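Local coordinates for LPXTG cell wall surface protein (Streptococcus gordonii, PDB 7AVH) that probably helps to project an adhesive tip away from the streptococcal cell wall, through SHIRT domains repeated in tandem, two of which make up this chain, at residues Leu32-Pro43 against Phe57-Asn68; Pro84-Phe92 against Leu108-Asp118. One frame throughout, in Å; residues are numbered along the deposited sequence. Where two conformers were deposited one is given.

Interaction 1 of 2, residues Leu32-Pro43 against Phe57-Asn68; sequences LKDGSQATPTQP and FKSYDKTSETIN
Pro40 on Tyr60 and Pro43 on Phe57 make the apolar centre along which 32-43 lies against 57-68. Pro40 lays CB over one face of the Tyr60 ring, 3.7 Å from its centroid, and Phe57 CZ covers the opposite face toward the rim, so the tyrosine is sandwiched. The Phe57 ring in turn carries Pro43 CG almost exactly above its centre, 2° off the ring normal, with Ser59 N beneath. Prolines suit these places because they have compact rings, whose polarised C-H groups can be set against an aromatic face. A second apolar patch lies toward the turn: Ala38, paired with Glu65, is buried, and its CB meets Ile67 CD1 at 3.9 Å; Ala72 and Tyr2 also touch Ile67.

With CG anti to its carbonyl carbon (chi1 -70°), Tyr60 reaches across to the backbone, and its OH gives a weak hydrogen bond to Thr41 O at 2.7 Å. Gln42, bent at chi2, brings NE2 to the edge of the Tyr60 ring, the amide plane standing 82° to it; one water accepts from both this NE2 and Tyr60 N.

Farther along, Ala38 and Glu65 form a hydrogen-bonded antiparallel pair, and Ile67 N donates to Ser36 O (2.8 Å). On the outer side Gln37, also folded back at chi2, donates NE2 to Thr66 OG1 at 2.6 Å, the hydroxyl lying near the amide plane. At the polar end Ser36 OG and Ser36 N both donate to Lys33 O, closing a type II turn whose Gly35 adopts a positive phi and donates to Ile67 O, while Asp34 OD1 is held by Gly69 N. The arrangement is a short two-stranded antiparallel ribbon, 37-38 with 65-66, flanked by prolines stacked on aromatic rings through CH-pi contacts, within one SHIRT domain.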
loop_
_atom_site.group_PDB
_atom_site.type_symbol
_atom_site.label_atom_id
_atom_site.label_comp_id
_atom_site.label_asym_id
_atom_site.label_seq_id
_atom_site.Cartn_x
_atom_site.Cartn_y
_atom_site.Cartn_z
ATOM N N LEU A 32 40.832 11.004 -10.082
ATOM C CA LEU A 32 40.465 10.657 -11.456
ATOM C C LEU A 32 41.129 11.601 -12.429
ATOM O O LEU A 32 41.088 12.814 -12.276
ATOM C CB LEU A 32 38.943 10.715 -11.598
ATOM C CG LEU A 32 38.141 9.852 -10.600
ATOM C CD1 LEU A 32 36.674 9.878 -10.961
ATOM C CD2 LEU A 32 38.618 8.432 -10.574
ATOM N N LYS A 33 41.770 10.981 -13.405
ATOM C CA LYS A 33 42.466 11.754 -14.413
ATOM C C LYS A 33 41.504 12.566 -15.279
ATOM O O LYS A 33 40.436 12.091 -15.781
ATOM C CB LYS A 33 43.346 10.803 -15.239
ATOM C CG LYS A 33 44.080 11.464 -16.386
ATOM C CD LYS A 33 44.914 10.491 -17.063
ATOM C CE LYS A 33 45.879 11.081 -18.073
ATOM N NZ LYS A 33 46.499 9.903 -18.695
ATOM N N ASP A 34 41.922 13.777 -15.554
ATOM C CA ASP A 34 41.178 14.632 -16.490
ATOM C C ASP A 34 41.044 13.939 -17.847
ATOM O O ASP A 34 42.015 13.374 -18.384
ATOM C CB ASP A 34 41.762 16.034 -16.566
ATOM C CG ASP A 34 40.823 17.084 -17.132
ATOM O OD1 ASP A 34 39.622 16.867 -17.180
ATOM O OD2 ASP A 34 41.289 18.130 -17.484
ATOM N N GLY A 35 39.843 13.980 -18.427
ATOM C CA GLY A 35 39.570 13.327 -19.702
ATOM C C GLY A 35 39.273 11.843 -19.618
ATOM O O GLY A 35 38.927 11.284 -20.683
ATOM N N SER A 36 39.377 11.209 -18.446
ATOM C CA SER A 36 39.044 9.780 -18.268
ATOM C C SER A 36 37.528 9.600 -18.165
ATOM O O SER A 36 36.786 10.589 -17.963
ATOM C CB SER A 36 39.719 9.176 -17.030
ATOM O OG SER A 36 39.263 9.734 -15.806
ATOM N N GLN A 37 37.075 8.371 -18.239
ATOM C CA GLN A 37 35.651 8.022 -18.032
ATOM C C GLN A 37 35.433 7.724 -16.537
ATOM O O GLN A 37 36.107 6.881 -15.919
ATOM C CB GLN A 37 35.263 6.751 -18.790
ATOM C CG GLN A 37 35.238 6.905 -20.312
ATOM C CD GLN A 37 34.262 7.996 -20.678
ATOM O OE1 GLN A 37 33.029 7.866 -20.505
ATOM N NE2 GLN A 37 34.820 9.083 -21.172
ATOM N N ALA A 38 34.473 8.402 -15.945
ATOM C CA ALA A 38 34.007 8.087 -14.590
ATOM C C ALA A 38 32.730 7.261 -14.682
ATOM O O ALA A 38 31.844 7.610 -15.471
ATOM C CB ALA A 38 33.811 9.331 -13.846
ATOM N N THR A 39 32.691 6.208 -13.923
ATOM C CA THR A 39 31.446 5.426 -13.806
ATOM C C THR A 39 31.089 5.359 -12.335
ATOM O O THR A 39 31.924 5.133 -11.462
ATOM C CB THR A 39 31.552 4.009 -14.366
ATOM O OG1 THR A 39 32.584 3.344 -13.638
ATOM C CG2 THR A 39 31.811 3.991 -15.850
ATOM N N PRO A 40 29.782 5.501 -12.010
ATOM C CA PRO A 40 29.376 5.597 -10.638
ATOM C C PRO A 40 29.552 4.223 -9.962
ATOM O O PRO A 40 29.452 3.168 -10.545
ATOM C CB PRO A 40 27.890 6.022 -10.746
ATOM C CG PRO A 40 27.470 5.541 -12.086
ATOM C CD PRO A 40 28.724 5.722 -12.960
ATOM N N THR A 41 29.800 4.272 -8.658
ATOM C CA THR A 41 29.878 3.104 -7.808
ATOM C C THR A 41 28.437 2.599 -7.580
ATOM O O THR A 41 27.608 3.376 -7.100
ATOM C CB THR A 41 30.521 3.429 -6.480
ATOM O OG1 THR A 41 31.801 4.040 -6.702
ATOM C CG2 THR A 41 30.638 2.212 -5.584
ATOM N N GLN A 42 28.217 1.327 -7.824
ATOM C CA GLN A 42 26.874 0.770 -7.507
ATOM C C GLN A 42 26.726 0.671 -6.006
ATOM O O GLN A 42 27.662 0.390 -5.284
ATOM C CB GLN A 42 26.732 -0.608 -8.149
ATOM C CG GLN A 42 26.586 -0.493 -9.634
ATOM C CD GLN A 42 25.303 0.159 -10.096
ATOM O OE1 GLN A 42 24.263 -0.212 -9.628
ATOM N NE2 GLN A 42 25.371 1.105 -11.026
ATOM N N PRO A 43 25.476 0.878 -5.504
ATOM C CA PRO A 43 25.203 0.676 -4.090
ATOM C C PRO A 43 25.516 -0.779 -3.662
ATOM O O PRO A 43 25.435 -1.712 -4.476
ATOM C CB PRO A 43 23.695 0.999 -4.022
ATOM C CG PRO A 43 23.468 1.960 -5.193
ATOM C CD PRO A 43 24.301 1.316 -6.272
ATOM N N PHE A 57 16.654 0.027 -5.866
ATOM C CA PHE A 57 17.506 0.924 -6.669
ATOM C C PHE A 57 17.151 0.747 -8.139
ATOM O O PHE A 57 17.120 -0.405 -8.652
ATOM C CB PHE A 57 18.971 0.611 -6.403
ATOM C CG PHE A 57 19.892 1.634 -7.103
ATOM C CD1 PHE A 57 19.858 2.943 -6.770
ATOM C CD2 PHE A 57 20.740 1.220 -8.090
ATOM C CE1 PHE A 57 20.639 3.882 -7.353
ATOM C CE2 PHE A 57 21.587 2.175 -8.696
ATOM C CZ PHE A 57 21.522 3.467 -8.298
ATOM N N LYS A 58 16.979 1.870 -8.835
ATOM C CA LYS A 58 16.682 1.857 -10.268
ATOM C C LYS A 58 17.996 1.973 -11.065
ATOM O O LYS A 58 18.373 1.026 -11.710
ATOM C CB LYS A 58 15.716 2.986 -10.602
ATOM C CG LYS A 58 15.195 3.116 -12.020
ATOM C CD LYS A 58 14.243 4.296 -12.152
ATOM C CE LYS A 58 13.488 4.185 -13.443
ATOM N NZ LYS A 58 14.432 3.813 -14.514
ATOM N N SER A 59 18.638 3.145 -10.997
ATOM C CA SER A 59 19.840 3.412 -11.797
ATOM C C SER A 59 20.325 4.774 -11.432
ATOM O O SER A 59 19.632 5.592 -10.797
ATOM C CB SER A 59 19.526 3.384 -13.271
ATOM O OG SER A 59 18.619 4.410 -13.647
ATOM N N TYR A 60 21.549 5.056 -11.912
ATOM C CA TYR A 60 22.039 6.437 -11.961
ATOM C C TYR A 60 21.504 7.116 -13.247
ATOM O O TYR A 60 21.218 6.443 -14.248
ATOM C CB TYR A 60 23.576 6.428 -11.909
ATOM C CG TYR A 60 24.102 6.007 -10.548
ATOM C CD1 TYR A 60 24.065 6.905 -9.500
ATOM C CD2 TYR A 60 24.574 4.740 -10.319
ATOM C CE1 TYR A 60 24.464 6.535 -8.248
ATOM C CE2 TYR A 60 25.027 4.354 -9.063
ATOM C CZ TYR A 60 24.985 5.266 -8.017
ATOM O OH TYR A 60 25.401 4.914 -6.755
ATOM N N ASP A 61 21.561 8.432 -13.209
ATOM C CA ASP A 61 21.097 9.265 -14.312
ATOM C C ASP A 61 21.932 9.080 -15.586
ATOM O O ASP A 61 21.441 9.307 -16.694
ATOM C CB ASP A 61 21.039 10.718 -13.842
ATOM C CG ASP A 61 22.327 11.391 -13.398
ATOM O OD1 ASP A 61 23.218 10.723 -12.844
ATOM O OD2 ASP A 61 22.343 12.617 -13.497
ATOM N N LYS A 62 23.204 8.801 -15.355
ATOM C CA LYS A 62 24.246 8.612 -16.398
ATOM C C LYS A 62 25.006 7.335 -16.026
ATOM O O LYS A 62 25.306 7.165 -14.830
ATOM C CB LYS A 62 25.158 9.844 -16.394
ATOM C CG LYS A 62 24.515 11.114 -16.962
ATOM C CD LYS A 62 25.442 12.293 -16.986
ATOM C CE LYS A 62 25.198 13.200 -15.801
ATOM N NZ LYS A 62 25.496 12.531 -14.510
ATOM N N THR A 63 25.273 6.469 -16.941
ATOM C CA THR A 63 26.063 5.296 -16.502
ATOM C C THR A 63 27.568 5.578 -16.626
ATOM O O THR A 63 28.340 4.763 -16.121
ATOM C CB THR A 63 25.569 4.031 -17.157
ATOM O OG1 THR A 63 25.683 4.294 -18.531
ATOM C CG2 THR A 63 24.117 3.682 -16.876
ATOM N N SER A 64 27.955 6.711 -17.171
ATOM C CA SER A 64 29.344 7.153 -17.220
ATOM C C SER A 64 29.356 8.595 -17.629
ATOM O O SER A 64 28.398 9.076 -18.191
ATOM C CB SER A 64 30.135 6.292 -18.136
ATOM O OG SER A 64 29.655 6.478 -19.447
ATOM N N GLU A 65 30.493 9.220 -17.423
ATOM C CA GLU A 65 30.690 10.573 -17.922
ATOM C C GLU A 65 32.183 10.792 -18.076
ATOM O O GLU A 65 32.964 10.270 -17.306
ATOM C CB GLU A 65 30.165 11.618 -16.954
ATOM C CG GLU A 65 30.077 13.009 -17.561
ATOM C CD GLU A 65 29.218 13.862 -16.645
ATOM O OE1 GLU A 65 29.820 14.464 -15.701
ATOM O OE2 GLU A 65 28.012 13.971 -16.897
ATOM N N THR A 66 32.513 11.618 -19.056
ATOM C CA THR A 66 33.887 12.045 -19.288
ATOM C C THR A 66 34.227 13.139 -18.287
ATOM O O THR A 66 33.487 14.134 -18.149
ATOM C CB THR A 66 34.059 12.512 -20.724
ATOM O OG1 THR A 66 33.779 11.451 -21.624
ATOM C CG2 THR A 66 35.468 12.982 -20.974
ATOM N N ILE A 67 35.309 12.972 -17.550
ATOM C CA ILE A 67 35.801 14.057 -16.674
ATOM C C ILE A 67 36.366 15.170 -17.582
ATOM O O ILE A 67 37.240 14.894 -18.480
ATOM C CB ILE A 67 36.908 13.516 -15.737
ATOM C CG1 ILE A 67 36.409 12.421 -14.782
ATOM C CG2 ILE A 67 37.530 14.646 -14.930
ATOM C CD1 ILE A 67 35.308 12.885 -13.835
ATOM N N ASN A 68 35.833 16.360 -17.484
ATOM C CA ASN A 68 36.244 17.463 -18.364
ATOM C C ASN A 68 36.474 18.697 -17.521
ATOM O O ASN A 68 35.578 19.577 -17.414
ATOM C CB ASN A 68 35.266 17.714 -19.502
ATOM C CG ASN A 68 35.891 18.617 -20.542
ATOM O OD1 ASN A 68 37.111 18.883 -20.559
ATOM N ND2 ASN A 68 35.036 19.107 -21.420
HETATM O O HOH W 1 23.175 2.562 -12.956
#

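Interaction 2 of 2, residues Pro84-Phe92 against Leu108-Asp118; sequences PTYKATHEF and LLPADQTDLKD
His90 and Phe92 each present a ring face to the segment 108-118. Pro110 CB sits over the centre of the imidazole, 3.8 Å from its centroid, with Gln113 NE2, which donates to Thr123 O, at the edge; Leu109 CD1 is centred over the phenyl ring of Phe92 at 3.8 Å, while Trp162 meets that ring edge-to-face. Leu109 has CG anti to its backbone N (chi1 -173°), which carries CD1 back over the ring. At the edge of the Tyr86 ring, in its plane, a water bridges Tyr86 OH and Asp118 OD2; Gly153 N holds Asp118 OD1.

Beyond His90, toward Pro84, Ala88 pairs with Gln113 and Tyr86 with Leu116, both hydrogen-bonded and antiparallel. The register slips by one between them, where Asp115, with positive phi, and Leu116 both face Tyr86: a G1 bulge. Leu116 CD1 lies 3.7 Å from Ala88 CB.

Another water, in the imidazole plane 2.9 Å from His90 ND1, donates to Pro110 O and Asp112 OD1; His90 NE2 has Thr125 N as partner. Backbone bonds thus join the strands, CH-pi contacts hold the loop 108-112 against strand 85-92, and the opposite charges of Lys87 and Asp112 meet through water rather than directly, so their attraction is probably modest.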
loop_
_atom_site.group_PDB
_atom_site.type_symbol
_atom_site.label_atom_id
_atom_site.label_comp_id
_atom_site.label_asym_id
_atom_site.label_seq_id
_atom_site.Cartn_x
_atom_site.Cartn_y
_atom_site.Cartn_z
ATOM N N PRO A 84 2.327 -4.998 1.365
ATOM C CA PRO A 84 1.052 -5.647 1.073
ATOM C C PRO A 84 -0.129 -5.096 1.878
ATOM O O PRO A 84 0.022 -4.834 3.063
ATOM C CB PRO A 84 1.302 -7.126 1.412
ATOM C CG PRO A 84 2.768 -7.221 1.043
ATOM C CD PRO A 84 3.377 -5.994 1.672
ATOM N N THR A 85 -1.201 -4.821 1.169
ATOM C CA THR A 85 -2.484 -4.376 1.799
ATOM C C THR A 85 -3.508 -5.495 1.752
ATOM O O THR A 85 -3.366 -6.474 1.053
ATOM C CB THR A 85 -3.009 -3.116 1.112
ATOM O OG1 THR A 85 -3.168 -3.383 -0.281
ATOM C CG2 THR A 85 -2.042 -1.952 1.279
ATOM N N TYR A 86 -4.615 -5.254 2.439
ATOM C CA TYR A 86 -5.678 -6.269 2.649
ATOM C C TYR A 86 -7.025 -5.623 2.343
ATOM O O TYR A 86 -7.125 -4.403 2.172
ATOM C CB TYR A 86 -5.541 -6.821 4.051
ATOM C CG TYR A 86 -4.234 -7.540 4.264
ATOM C CD1 TYR A 86 -4.057 -8.836 3.840
ATOM C CD2 TYR A 86 -3.137 -6.908 4.773
ATOM C CE1 TYR A 86 -2.857 -9.493 3.954
ATOM C CE2 TYR A 86 -1.875 -7.547 4.831
ATOM C CZ TYR A 86 -1.748 -8.854 4.449
ATOM O OH TYR A 86 -0.532 -9.518 4.500
ATOM N N LYS A 87 -8.034 -6.486 2.387
ATOM C CA LYS A 87 -9.430 -6.084 2.132
ATOM C C LYS A 87 -10.267 -6.333 3.384
ATOM O O LYS A 87 -9.951 -7.138 4.218
ATOM C CB LYS A 87 -10.015 -6.902 0.963
ATOM C CG LYS A 87 -9.285 -6.667 -0.340
ATOM C CD LYS A 87 -9.991 -7.361 -1.513
ATOM C CE LYS A 87 -9.214 -7.172 -2.801
ATOM N NZ LYS A 87 -9.790 -7.942 -3.928
ATOM N N ALA A 88 -11.393 -5.634 3.395
ATOM C CA ALA A 88 -12.487 -5.957 4.325
ATOM C C ALA A 88 -13.735 -6.222 3.530
ATOM O O ALA A 88 -14.136 -5.400 2.743
ATOM C CB ALA A 88 -12.708 -4.826 5.290
ATOM N N THR A 89 -14.289 -7.440 3.721
ATOM C CA THR A 89 -15.466 -7.872 2.984
ATOM C C THR A 89 -16.665 -7.985 3.938
ATOM O O THR A 89 -16.506 -7.966 5.155
ATOM C CB THR A 89 -15.104 -9.226 2.329
ATOM O OG1 THR A 89 -14.740 -10.162 3.343
ATOM C CG2 THR A 89 -13.887 -9.077 1.382
ATOM N N HIS A 90 -17.807 -8.178 3.275
ATOM C CA HIS A 90 -19.104 -8.204 3.992
ATOM C C HIS A 90 -19.852 -9.399 3.516
ATOM O O HIS A 90 -19.810 -9.839 2.380
ATOM C CB HIS A 90 -19.864 -6.894 3.666
ATOM C CG HIS A 90 -19.151 -5.626 3.985
ATOM N ND1 HIS A 90 -18.157 -5.102 3.152
ATOM C CD2 HIS A 90 -19.252 -4.763 5.006
ATOM C CE1 HIS A 90 -17.735 -3.984 3.691
ATOM N NE2 HIS A 90 -18.327 -3.731 4.856
ATOM N N GLU A 91 -20.781 -9.785 4.420
ATOM C CA GLU A 91 -21.775 -10.826 4.135
ATOM C C GLU A 91 -23.055 -10.497 4.920
ATOM O O GLU A 91 -22.942 -9.922 5.971
ATOM C CB GLU A 91 -21.270 -12.182 4.590
ATOM C CG GLU A 91 -22.162 -13.372 4.637
ATOM C CD GLU A 91 -21.561 -14.642 5.163
ATOM O OE1 GLU A 91 -20.341 -14.686 5.659
ATOM O OE2 GLU A 91 -22.333 -15.650 5.017
ATOM N N PHE A 92 -24.172 -10.854 4.344
ATOM C CA PHE A 92 -25.462 -10.756 5.084
ATOM C C PHE A 92 -26.037 -12.137 5.315
ATOM O O PHE A 92 -25.953 -13.039 4.503
ATOM C CB PHE A 92 -26.449 -9.980 4.242
ATOM C CG PHE A 92 -26.207 -8.510 4.076
ATOM C CD1 PHE A 92 -25.449 -7.770 4.953
ATOM C CD2 PHE A 92 -26.876 -7.835 3.066
ATOM C CE1 PHE A 92 -25.336 -6.371 4.840
ATOM C CE2 PHE A 92 -26.774 -6.445 2.941
ATOM C CZ PHE A 92 -26.025 -5.697 3.834
ATOM N N LEU A 108 -28.068 -4.980 -1.315
ATOM C CA LEU A 108 -27.529 -3.914 -0.479
ATOM C C LEU A 108 -26.178 -4.304 0.161
ATOM O O LEU A 108 -25.654 -3.535 0.946
ATOM C CB LEU A 108 -28.534 -3.542 0.627
ATOM C CG LEU A 108 -29.863 -2.973 0.097
ATOM C CD1 LEU A 108 -30.867 -2.904 1.261
ATOM C CD2 LEU A 108 -29.662 -1.645 -0.541
ATOM N N LEU A 109 -25.641 -5.454 -0.225
ATOM C CA LEU A 109 -24.369 -5.854 0.374
ATOM C C LEU A 109 -23.294 -4.825 0.003
ATOM O O LEU A 109 -23.097 -4.571 -1.215
ATOM C CB LEU A 109 -23.945 -7.216 -0.163
ATOM C CG LEU A 109 -22.733 -7.783 0.533
ATOM C CD1 LEU A 109 -23.077 -8.168 2.007
ATOM C CD2 LEU A 109 -22.279 -8.992 -0.213
ATOM N N PRO A 110 -22.557 -4.256 0.955
ATOM C CA PRO A 110 -21.543 -3.245 0.575
ATOM C C PRO A 110 -20.429 -3.881 -0.247
ATOM O O PRO A 110 -20.115 -5.035 -0.154
ATOM C CB PRO A 110 -21.012 -2.777 1.924
ATOM C CG PRO A 110 -22.158 -3.022 2.857
ATOM C CD PRO A 110 -22.715 -4.315 2.406
ATOM N N ALA A 111 -19.798 -2.984 -1.004
ATOM C CA ALA A 111 -18.568 -3.285 -1.709
ATOM C C ALA A 111 -17.423 -3.661 -0.758
ATOM O O ALA A 111 -17.365 -3.194 0.389
ATOM C CB ALA A 111 -18.188 -2.044 -2.519
ATOM N N ASP A 112 -16.465 -4.432 -1.279
ATOM C CA ASP A 112 -15.264 -4.669 -0.479
ATOM C C ASP A 112 -14.491 -3.337 -0.262
ATOM O O ASP A 112 -14.506 -2.457 -1.156
ATOM C CB ASP A 112 -14.316 -5.604 -1.189
ATOM C CG ASP A 112 -14.771 -6.988 -1.452
ATOM O OD1 ASP A 112 -15.836 -7.370 -0.875
ATOM O OD2 ASP A 112 -14.077 -7.716 -2.159
ATOM N N GLN A 113 -13.950 -3.196 0.913
ATOM C CA GLN A 113 -12.981 -2.125 1.205
ATOM C C GLN A 113 -11.601 -2.649 0.836
ATOM O O GLN A 113 -11.254 -3.741 1.185
ATOM C CB GLN A 113 -13.011 -1.688 2.631
ATOM C CG GLN A 113 -14.368 -1.255 3.115
ATOM C CD GLN A 113 -14.329 -1.083 4.604
ATOM O OE1 GLN A 113 -13.275 -0.906 5.234
ATOM N NE2 GLN A 113 -15.481 -1.112 5.217
ATOM N N THR A 114 -10.882 -1.903 0.050
ATOM C CA THR A 114 -9.560 -2.354 -0.440
ATOM C C THR A 114 -8.457 -1.444 0.071
ATOM O O THR A 114 -8.667 -0.355 0.576
ATOM C CB THR A 114 -9.625 -2.426 -1.959
ATOM O OG1 THR A 114 -9.763 -1.129 -2.540
ATOM C CG2 THR A 114 -10.676 -3.355 -2.538
ATOM N N ASP A 115 -7.234 -1.961 -0.130
ATOM C CA ASP A 115 -5.973 -1.200 0.100
ATOM C C ASP A 115 -5.830 -0.814 1.570
ATOM O O ASP A 115 -5.351 0.263 1.893
ATOM C CB ASP A 115 -5.889 0.033 -0.799
ATOM C CG ASP A 115 -6.282 -0.236 -2.230
ATOM O OD1 ASP A 115 -5.440 -0.796 -2.961
ATOM O OD2 ASP A 115 -7.463 0.088 -2.591
ATOM N N LEU A 116 -6.304 -1.694 2.465
ATOM C CA LEU A 116 -6.183 -1.443 3.913
ATOM C C LEU A 116 -4.780 -1.842 4.374
ATOM O O LEU A 116 -4.310 -2.938 4.112
ATOM C CB LEU A 116 -7.244 -2.232 4.671
ATOM C CG LEU A 116 -8.710 -2.029 4.251
ATOM C CD1 LEU A 116 -9.644 -2.799 5.140
ATOM C CD2 LEU A 116 -9.052 -0.574 4.220
ATOM N N LYS A 117 -4.147 -0.965 5.114
ATOM C CA LYS A 117 -2.806 -1.233 5.648
ATOM C C LYS A 117 -2.822 -2.272 6.750
ATOM O O LYS A 117 -3.726 -2.299 7.620
ATOM C CB LYS A 117 -2.170 0.053 6.140
ATOM C CG LYS A 117 -1.840 0.953 4.959
ATOM C CD LYS A 117 -0.963 2.120 5.309
ATOM C CE LYS A 117 -0.842 3.106 4.170
ATOM N NZ LYS A 117 -0.092 4.260 4.717
ATOM N N ASP A 118 -1.836 -3.130 6.720
ATOM C CA ASP A 118 -1.602 -4.072 7.833
ATOM C C ASP A 118 -1.469 -3.279 9.153
ATOM O O ASP A 118 -0.783 -2.205 9.196
ATOM C CB ASP A 118 -0.377 -4.965 7.610
ATOM C CG ASP A 118 -0.462 -6.341 8.296
ATOM O OD1 ASP A 118 -1.455 -6.601 8.962
ATOM O OD2 ASP A 118 0.464 -7.183 8.124
HETATM O O HOH W 2 0.158 -2.467 4.532
HETATM O O HOH W 3 -6.220 -4.398 -1.233
HETATM O O HOH W 4 1.483 -8.229 5.918
HETATM O O HOH W 5 -12.431 -6.897 -4.160
HETATM O O HOH W 6 -17.939 -6.648 0.715
#

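Interactions 1 and 2 belong to successive SHIRT domains and follow one another in series: the first closes before the second opens. Their centres are 48 Å apart and their nearest atoms about 16 Å, so they do not touch. What joins them is strand 72-94, interrupted by a bulge or short loop. In the first domain it pairs with strand 53-60, which leads into the ribbon of interaction 1; its second half supplies 84-92 to interaction 2, where the Glu91 side chain lies about 3 Å from a bound TRS, probably from the crystallisation liquor. Such end-to-end succession is consistent with an extended, rod-like stalk.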